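Local coordinates for CNPV058 bcl-2 like protein (Canarypox virus, PDB 5WOS) that inhibits apoptosis of the host cell and interacts with pro-apoptotic host proteins, among them BAK1, BAX and other BH3-containing factors, at residues I55-R58 with D59-E63; Y17-L20 with N21-N25; D88-W92 with G93-S97. All blocks are in the same frame, centred on the assembly; numbering follows the deposited sequence.

Interaction 1 of 3, residues I55-R58 with D59-E63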
loop_
_atom_site.group_PDB
_atom_site.type_symbol
_atom_site.label_atom_id
_atom_site.label_comp_id
_atom_site.label_asym_id
_atom_site.label_seq_id
_atom_site.Cartn_x
_atom_site.Cartn_y
_atom_site.Cartn_z
ATOM N N ILE A 55 -9.542 4.069 -6.417
ATOM C CA ILE A 55 -9.948 3.462 -7.682
ATOM C C ILE A 55 -9.653 1.968 -7.666
ATOM O O ILE A 55 -10.500 1.146 -8.036
ATOM C CB ILE A 55 -9.245 4.149 -8.868
ATOM C CG1 ILE A 55 -9.514 5.657 -8.871
ATOM C CG2 ILE A 55 -9.726 3.549 -10.186
ATOM C CD1 ILE A 55 -8.524 6.442 -9.709
ATOM N N ILE A 56 -8.444 1.595 -7.244
ATOM C CA ILE A 56 -8.076 0.182 -7.187
ATOM C C ILE A 56 -9.023 -0.574 -6.263
ATOM O O ILE A 56 -9.516 -1.657 -6.599
ATOM C CB ILE A 56 -6.609 0.034 -6.747
ATOM C CG1 ILE A 56 -5.684 0.393 -7.911
ATOM C CG2 ILE A 56 -6.319 -1.383 -6.253
ATOM C CD1 ILE A 56 -4.242 0.556 -7.511
ATOM N N LEU A 57 -9.288 -0.016 -5.083
ATOM C CA LEU A 57 -10.198 -0.663 -4.147
ATOM C C LEU A 57 -11.581 -0.831 -4.761
ATOM O O LEU A 57 -12.160 -1.922 -4.734
ATOM C CB LEU A 57 -10.275 0.149 -2.851
ATOM C CG LEU A 57 -9.056 0.062 -1.927
ATOM C CD1 LEU A 57 -9.151 1.095 -0.817
ATOM C CD2 LEU A 57 -8.924 -1.332 -1.337
ATOM N N ARG A 58 -12.124 0.245 -5.332
ATOM C CA ARG A 58 -13.470 0.184 -5.889
ATOM C C ARG A 58 -13.588 -0.899 -6.954
ATOM O O ARG A 58 -14.637 -1.544 -7.065
ATOM C CB ARG A 58 -13.853 1.549 -6.461
ATOM C CG ARG A 58 -15.214 1.592 -7.133
ATOM C CD ARG A 58 -15.069 1.635 -8.640
ATOM N NE ARG A 58 -14.389 2.850 -9.089
ATOM C CZ ARG A 58 -13.878 3.016 -10.305
ATOM N NH1 ARG A 58 -13.960 2.046 -11.205
ATOM N NH2 ARG A 58 -13.280 4.155 -10.621
ATOM N N ASP A 59 -12.530 -1.125 -7.731
ATOM C CA ASP A 59 -12.553 -2.096 -8.817
ATOM C C ASP A 59 -12.103 -3.493 -8.403
ATOM O O ASP A 59 -12.341 -4.446 -9.153
ATOM C CB ASP A 59 -11.663 -1.612 -9.966
ATOM C CG ASP A 59 -12.164 -0.327 -10.591
ATOM O OD1 ASP A 59 -13.396 -0.142 -10.658
ATOM O OD2 ASP A 59 -11.327 0.498 -11.017
ATOM N N ASN A 60 -11.459 -3.644 -7.238
ATOM C CA ASN A 60 -10.856 -4.924 -6.881
ATOM C C ASN A 60 -11.123 -5.316 -5.431
ATOM O O ASN A 60 -10.448 -6.212 -4.909
ATOM C CB ASN A 60 -9.343 -4.895 -7.123
ATOM C CG ASN A 60 -8.989 -4.590 -8.564
ATOM O OD1 ASN A 60 -9.028 -5.472 -9.420
ATOM N ND2 ASN A 60 -8.637 -3.337 -8.839
ATOM N N ILE A 61 -12.089 -4.680 -4.766
ATOM C CA ILE A 61 -12.375 -5.042 -3.384
ATOM C C ILE A 61 -12.904 -6.469 -3.301
ATOM O O ILE A 61 -12.664 -7.171 -2.311
ATOM C CB ILE A 61 -13.358 -4.029 -2.764
ATOM C CG1 ILE A 61 -13.258 -4.053 -1.241
ATOM C CG2 ILE A 61 -14.789 -4.285 -3.218
ATOM C CD1 ILE A 61 -12.088 -3.270 -0.719
ATOM N N VAL A 62 -13.621 -6.926 -4.330
ATOM C CA VAL A 62 -14.177 -8.276 -4.319
ATOM C C VAL A 62 -13.062 -9.312 -4.388
ATOM O O VAL A 62 -13.045 -10.283 -3.622
ATOM C CB VAL A 62 -15.178 -8.447 -5.474
ATOM C CG1 VAL A 62 -15.706 -9.878 -5.529
ATOM C CG2 VAL A 62 -16.323 -7.458 -5.328
ATOM N N GLU A 63 -12.126 -9.138 -5.323
ATOM C CA GLU A 63 -10.987 -10.047 -5.393
ATOM C C GLU A 63 -10.200 -10.042 -4.090
ATOM O O GLU A 63 -9.815 -11.103 -3.584
ATOM C CB GLU A 63 -10.085 -9.674 -6.570
ATOM C CG GLU A 63 -10.557 -10.222 -7.907
ATOM C CD GLU A 63 -10.598 -11.742 -7.934
ATOM O OE1 GLU A 63 -9.581 -12.373 -7.574
ATOM O OE2 GLU A 63 -11.652 -12.307 -8.299
#
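The carbonyl oxygen of Ile56 draws three donors from the following turn of helix 43-69. The carboxamide of Asn60 supplies a sound bond, ND2 reaching Ile56 O at 2.9 Å in the carbonyl plane and on a lone pair. With CG opposite its own carbonyl carbon (chi1 -59°), the side chain folds back along the helix and lays its amide beside the preceding turn. The backbone nitrogens of Asp59 and Asn60 add weak bonds to the same oxygen. Asp59 N still makes its regular bond to Ile55 O, but the next two i-to-i+4 bonds, from Asn60 N and Ile61 N, are weak, and Asn60 N adds an i-to-i+3 bond to Leu57 O, 3.1 Å away. The helix kinks where the nitrogens of Val62 and Glu63 have no bond to the turn before. The Asn60 amide probably helps to satisfy Ile56 O where the backbone bonds to it are weak.

On the outer surface Arg58 and Asp59 lie side by side. The Arg58 chain bends back twice to bring NH1 to Asp59 OD1 in a salt bridge, whose modelled length is too short to be taken literally; guanidinium and carboxylate planes stand 82° apart, with OD2 over a guanidinium face. The same OD2 is 3.5 Å from CG2 of Ile55. Around the helix, Leu57 CD2 and Ile61 CD1 touch at 3.8 Å, and both side chains also pack on Tyr30 of helix 14-32. Ile56 leans on helix 92-112 and on an aromatic side chain of the bound peptide, while Asn60 packs against an apolar one. A kinked helix with one side on the core and another facing a bound peptide is consistent with the wall of the BH3-binding groove of Bcl-2 proteins.

Interaction 2 of 3, residues Y17-L20 with N21-N25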
loop_
_atom_site.group_PDB
_atom_site.type_symbol
_atom_site.label_atom_id
_atom_site.label_comp_id
_atom_site.label_asym_id
_atom_site.label_seq_id
_atom_site.Cartn_x
_atom_site.Cartn_y
_atom_site.Cartn_z
ATOM N N TYR A 17 10.092 8.123 6.393
ATOM C CA TYR A 17 8.977 8.867 6.964
ATOM C C TYR A 17 8.232 9.668 5.906
ATOM O O TYR A 17 7.038 9.937 6.066
ATOM C CB TYR A 17 9.491 9.761 8.098
ATOM C CG TYR A 17 9.815 8.957 9.347
ATOM C CD1 TYR A 17 8.805 8.347 10.071
ATOM C CD2 TYR A 17 11.126 8.785 9.781
ATOM C CE1 TYR A 17 9.076 7.596 11.198
ATOM C CE2 TYR A 17 11.413 8.032 10.916
ATOM C CZ TYR A 17 10.381 7.440 11.619
ATOM O OH TYR A 17 10.647 6.692 12.748
ATOM N N THR A 18 8.900 10.034 4.809
ATOM C CA THR A 18 8.192 10.655 3.692
ATOM C C THR A 18 7.104 9.726 3.161
ATOM O O THR A 18 5.989 10.167 2.864
ATOM C CB THR A 18 9.175 11.027 2.573
ATOM O OG1 THR A 18 10.174 11.924 3.080
ATOM C CG2 THR A 18 8.447 11.718 1.418
ATOM N N ILE A 19 7.408 8.434 3.038
ATOM C CA ILE A 19 6.410 7.472 2.583
ATOM C C ILE A 19 5.419 7.156 3.697
ATOM O O ILE A 19 4.206 7.125 3.477
ATOM C CB ILE A 19 7.104 6.200 2.057
ATOM C CG1 ILE A 19 7.686 6.460 0.664
ATOM C CG2 ILE A 19 6.144 5.004 2.029
ATOM C CD1 ILE A 19 9.174 6.420 0.630
ATOM N N LEU A 20 5.921 6.924 4.913
ATOM C CA LEU A 20 5.055 6.515 6.015
ATOM C C LEU A 20 3.971 7.550 6.290
ATOM O O LEU A 20 2.819 7.192 6.556
ATOM C CB LEU A 20 5.897 6.268 7.268
ATOM C CG LEU A 20 5.148 5.914 8.557
ATOM C CD1 LEU A 20 4.550 4.514 8.493
ATOM C CD2 LEU A 20 6.082 6.040 9.741
ATOM N N ASN A 21 4.317 8.838 6.241
ATOM C CA ASN A 21 3.330 9.875 6.536
ATOM C C ASN A 21 2.088 9.728 5.662
ATOM O O ASN A 21 0.960 9.900 6.139
ATOM C CB ASN A 21 3.946 11.262 6.351
ATOM C CG ASN A 21 2.948 12.376 6.585
ATOM O OD1 ASN A 21 2.471 13.012 5.643
ATOM N ND2 ASN A 21 2.614 12.609 7.849
ATOM N N ILE A 22 2.273 9.406 4.382
ATOM C CA ILE A 22 1.139 9.287 3.470
ATOM C C ILE A 22 0.390 7.980 3.697
ATOM O O ILE A 22 -0.846 7.958 3.738
ATOM C CB ILE A 22 1.632 9.424 2.020
ATOM C CG1 ILE A 22 1.787 10.904 1.674
ATOM C CG2 ILE A 22 0.682 8.745 1.037
ATOM C CD1 ILE A 22 2.746 11.143 0.560
ATOM N N ILE A 23 1.117 6.870 3.838
ATOM C CA ILE A 23 0.464 5.587 4.073
ATOM C C ILE A 23 -0.284 5.608 5.399
ATOM O O ILE A 23 -1.422 5.134 5.496
ATOM C CB ILE A 23 1.499 4.447 4.030
ATOM C CG1 ILE A 23 2.197 4.409 2.667
ATOM C CG2 ILE A 23 0.824 3.111 4.327
ATOM C CD1 ILE A 23 3.307 3.392 2.578
ATOM N N GLN A 24 0.349 6.137 6.446
ATOM C CA GLN A 24 -0.294 6.168 7.754
ATOM C C GLN A 24 -1.617 6.924 7.698
ATOM O O GLN A 24 -2.622 6.476 8.260
ATOM C CB GLN A 24 0.652 6.797 8.775
ATOM C CG GLN A 24 0.392 6.373 10.206
ATOM C CD GLN A 24 1.629 6.493 11.070
ATOM O OE1 GLN A 24 2.493 7.336 10.826
ATOM N NE2 GLN A 24 1.727 5.637 12.081
ATOM N N ASN A 25 -1.644 8.060 7.006
ATOM C CA ASN A 25 -2.860 8.860 6.971
ATOM C C ASN A 25 -3.915 8.271 6.043
ATOM O O ASN A 25 -5.113 8.407 6.318
ATOM C CB ASN A 25 -2.527 10.297 6.565
ATOM C CG ASN A 25 -2.087 11.145 7.748
ATOM O OD1 ASN A 25 -2.916 11.657 8.497
ATOM N ND2 ASN A 25 -0.779 11.296 7.919
#
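Ile19 and Ile23, one turn apart on helix 14-32, lie side by side and point the same way, with CG2 of Ile19 modelled 3.3 Å from CD1 of Ile23, closer than is usual for methyls. In Ile23 the CG1 branch lies opposite the carbonyl carbon (chi1 -60°), which turns CD1 back toward the preceding turn. Leu20 and Gln24 make a looser pair: OE1 of Gln24 approaches CG of Leu20 at 3.8 Å, polar atom against hydrocarbon. In this N-terminal helix of the Bcl-2 bundle, both isoleucines face helix 121-138, each touching Thr126, so the apolar pair belongs to a helix-helix interface. Among the backbone bonds, Ile23 N to Ile19 O (3.1 Å) and Gln24 N to Leu20 O (2.7 Å) are both nearly straight, and Asn21 N binds Tyr17 O. Side-chain amides add polar links. Asn25 ND2 reaches back to Asn21 O at 2.9 Å with the acceptor in its amide plane, supplementing a weak bond from Asn25 N; OD1 of Asn25 accepts from Arg36 NE. The Asn21 side chain turns outward to the loop beyond, where its OD1 accepts from the backbone nitrogen of Glu41.

Interaction 3 of 3, residues D88-W92 with G93-S97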
loop_
_atom_site.group_PDB
_atom_site.type_symbol
_atom_site.label_atom_id
_atom_site.label_comp_id
_atom_site.label_asym_id
_atom_site.label_seq_id
_atom_site.Cartn_x
_atom_site.Cartn_y
_atom_site.Cartn_z
ATOM N N ASP A 88 10.798 -8.615 -9.442
ATOM C CA ASP A 88 11.281 -8.588 -10.819
ATOM C C ASP A 88 11.340 -7.170 -11.378
ATOM O O ASP A 88 12.210 -6.869 -12.201
ATOM C CB ASP A 88 10.398 -9.461 -11.715
ATOM C CG ASP A 88 9.056 -8.819 -12.020
ATOM O OD1 ASP A 88 8.475 -8.193 -11.109
ATOM O OD2 ASP A 88 8.581 -8.937 -13.172
ATOM N N LYS A 89 10.434 -6.292 -10.949
ATOM C CA LYS A 89 10.428 -4.909 -11.406
ATOM C C LYS A 89 9.597 -4.072 -10.445
ATOM O O LYS A 89 8.615 -4.551 -9.874
ATOM C CB LYS A 89 9.871 -4.788 -12.829
ATOM C CG LYS A 89 9.885 -3.372 -13.365
ATOM C CD LYS A 89 9.581 -3.320 -14.851
ATOM C CE LYS A 89 9.879 -1.934 -15.418
ATOM N NZ LYS A 89 9.673 -1.856 -16.890
ATOM N N ILE A 90 10.002 -2.815 -10.277
ATOM C CA ILE A 90 9.289 -1.856 -9.441
ATOM C C ILE A 90 8.607 -0.843 -10.348
ATOM O O ILE A 90 9.258 -0.221 -11.198
ATOM C CB ILE A 90 10.235 -1.144 -8.458
ATOM C CG1 ILE A 90 10.989 -2.165 -7.608
ATOM C CG2 ILE A 90 9.448 -0.199 -7.564
ATOM C CD1 ILE A 90 12.153 -1.570 -6.825
ATOM N N THR A 91 7.299 -0.674 -10.168
ATOM C CA THR A 91 6.555 0.371 -10.855
ATOM C C THR A 91 5.590 1.013 -9.870
ATOM O O THR A 91 5.203 0.410 -8.866
ATOM C CB THR A 91 5.774 -0.162 -12.066
ATOM O OG1 THR A 91 4.778 -1.089 -11.621
ATOM C CG2 THR A 91 6.711 -0.845 -13.056
ATOM N N TRP A 92 5.207 2.256 -10.166
ATOM C CA TRP A 92 4.273 2.954 -9.294
ATOM C C TRP A 92 2.929 2.246 -9.247
ATOM O O TRP A 92 2.260 2.255 -8.206
ATOM C CB TRP A 92 4.107 4.403 -9.750
ATOM C CG TRP A 92 5.195 5.308 -9.238
ATOM C CD1 TRP A 92 6.146 5.961 -9.976
ATOM C CD2 TRP A 92 5.448 5.646 -7.870
ATOM N NE1 TRP A 92 6.969 6.689 -9.147
ATOM C CE2 TRP A 92 6.561 6.511 -7.850
ATOM C CE3 TRP A 92 4.838 5.304 -6.658
ATOM C CZ2 TRP A 92 7.077 7.037 -6.670
ATOM C CZ3 TRP A 92 5.353 5.830 -5.483
ATOM C CH2 TRP A 92 6.461 6.685 -5.499
ATOM N N GLY A 93 2.524 1.614 -10.348
ATOM C CA GLY A 93 1.281 0.860 -10.335
ATOM C C GLY A 93 1.297 -0.253 -9.307
ATOM O O GLY A 93 0.330 -0.444 -8.565
ATOM N N ARG A 94 2.401 -0.996 -9.238
ATOM C CA ARG A 94 2.516 -2.053 -8.239
ATOM C C ARG A 94 2.619 -1.475 -6.833
ATOM O O ARG A 94 2.003 -1.998 -5.896
ATOM C CB ARG A 94 3.720 -2.938 -8.562
ATOM C CG ARG A 94 3.530 -3.748 -9.831
ATOM C CD ARG A 94 4.784 -4.493 -10.247
ATOM N NE ARG A 94 4.558 -5.269 -11.464
ATOM C CZ ARG A 94 5.404 -6.171 -11.950
ATOM N NH1 ARG A 94 6.545 -6.426 -11.327
ATOM N NH2 ARG A 94 5.100 -6.825 -13.061
ATOM N N VAL A 95 3.386 -0.396 -6.666
ATOM C CA VAL A 95 3.526 0.227 -5.351
ATOM C C VAL A 95 2.171 0.694 -4.834
ATOM O O VAL A 95 1.854 0.532 -3.649
ATOM C CB VAL A 95 4.538 1.388 -5.416
ATOM C CG1 VAL A 95 4.548 2.175 -4.118
ATOM C CG2 VAL A 95 5.935 0.854 -5.710
ATOM N N ILE A 96 1.351 1.284 -5.709
ATOM C CA ILE A 96 0.040 1.765 -5.284
ATOM C C ILE A 96 -0.877 0.593 -4.951
ATOM O O ILE A 96 -1.615 0.629 -3.957
ATOM C CB ILE A 96 -0.568 2.673 -6.368
ATOM C CG1 ILE A 96 0.260 3.956 -6.526
ATOM C CG2 ILE A 96 -2.021 2.999 -6.049
ATOM C CD1 ILE A 96 0.213 4.890 -5.334
ATOM N N SER A 97 -0.854 -0.456 -5.778
ATOM C CA SER A 97 -1.671 -1.636 -5.512
ATOM C C SER A 97 -1.351 -2.236 -4.148
ATOM O O SER A 97 -2.250 -2.705 -3.442
ATOM C CB SER A 97 -1.455 -2.671 -6.615
ATOM O OG SER A 97 -1.676 -2.089 -7.884
#
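Arg94 runs fully extended from CG to NE beside Thr91, its CG 3.4 Å from Thr91 OG1, and carries its guanidinium back along the 88-92 loop to Asp88. There NH1 meets Asp88 OD1 at 2.6 Å in a salt bridge. The acid comes in at the guanidinium edge, close to its plane, and offers the syn lone pair; carboxylate and guanidinium are only 17° from coplanar. The backbone oxygen of Lys89 adds a weak bond to NH1, so loop backbone and loop side chain hold the same nitrogen.

Thr91 caps helix 92-112. Its hydroxyl, set between its own N and carbonyl carbon (chi1 64°), accepts from Arg94 N at 3.4 Å, a weak but nearly straight N-cap bond, while Thr91 O takes Val95 N. In the first turn, Trp92 lies alongside Val95, CZ3 to CG1 at 4.0 Å, and its NE1 donates a hydrogen bond to Gln140 OE1. Ile90 CG2 touches CG2 of Val95, and Val95 reaches helix 121-138 at Leu129. One turn on, Ser97 OG gives its proton to Gly93 O at 2.7 Å, from the face of the carbonyl opposite to that used by Ser97 N.

Trp92-Gly93-Arg94 match the Trp-Gly-Arg core of the Asn-Trp-Gly-Arg motif of BH1, with Thr91 at the first position. NE of Arg94 pairs with an acidic side chain of the bound peptide and Asp88 OD1 with a basic one, so the internal salt bridge probably orients the arginine, and the two residues together offer the peptide charges complementary to its own.

Along the chain the order is interaction 2 on helix 14-32, interaction 1 on helix 43-69, and interaction 3 at the start of helix 92-112. Interactions 1 and 3 have centres about 16 Å apart and touch directly, Ile56 CD1 packing on Ile96 CG2 at 3.6 Å and on Ser97 OG. Both also meet the bound peptide, consistent with adjoining parts of the BH3-binding groove. Interaction 2 lies across the chain's centre from interaction 1, about 22 Å between centres, and about 17 Å from interaction 3; it touches neither. Helix 121-138 bridges interactions 2 and 3, packing against Ile19 and Ile23 as well as Ile90, Trp92 and Val95.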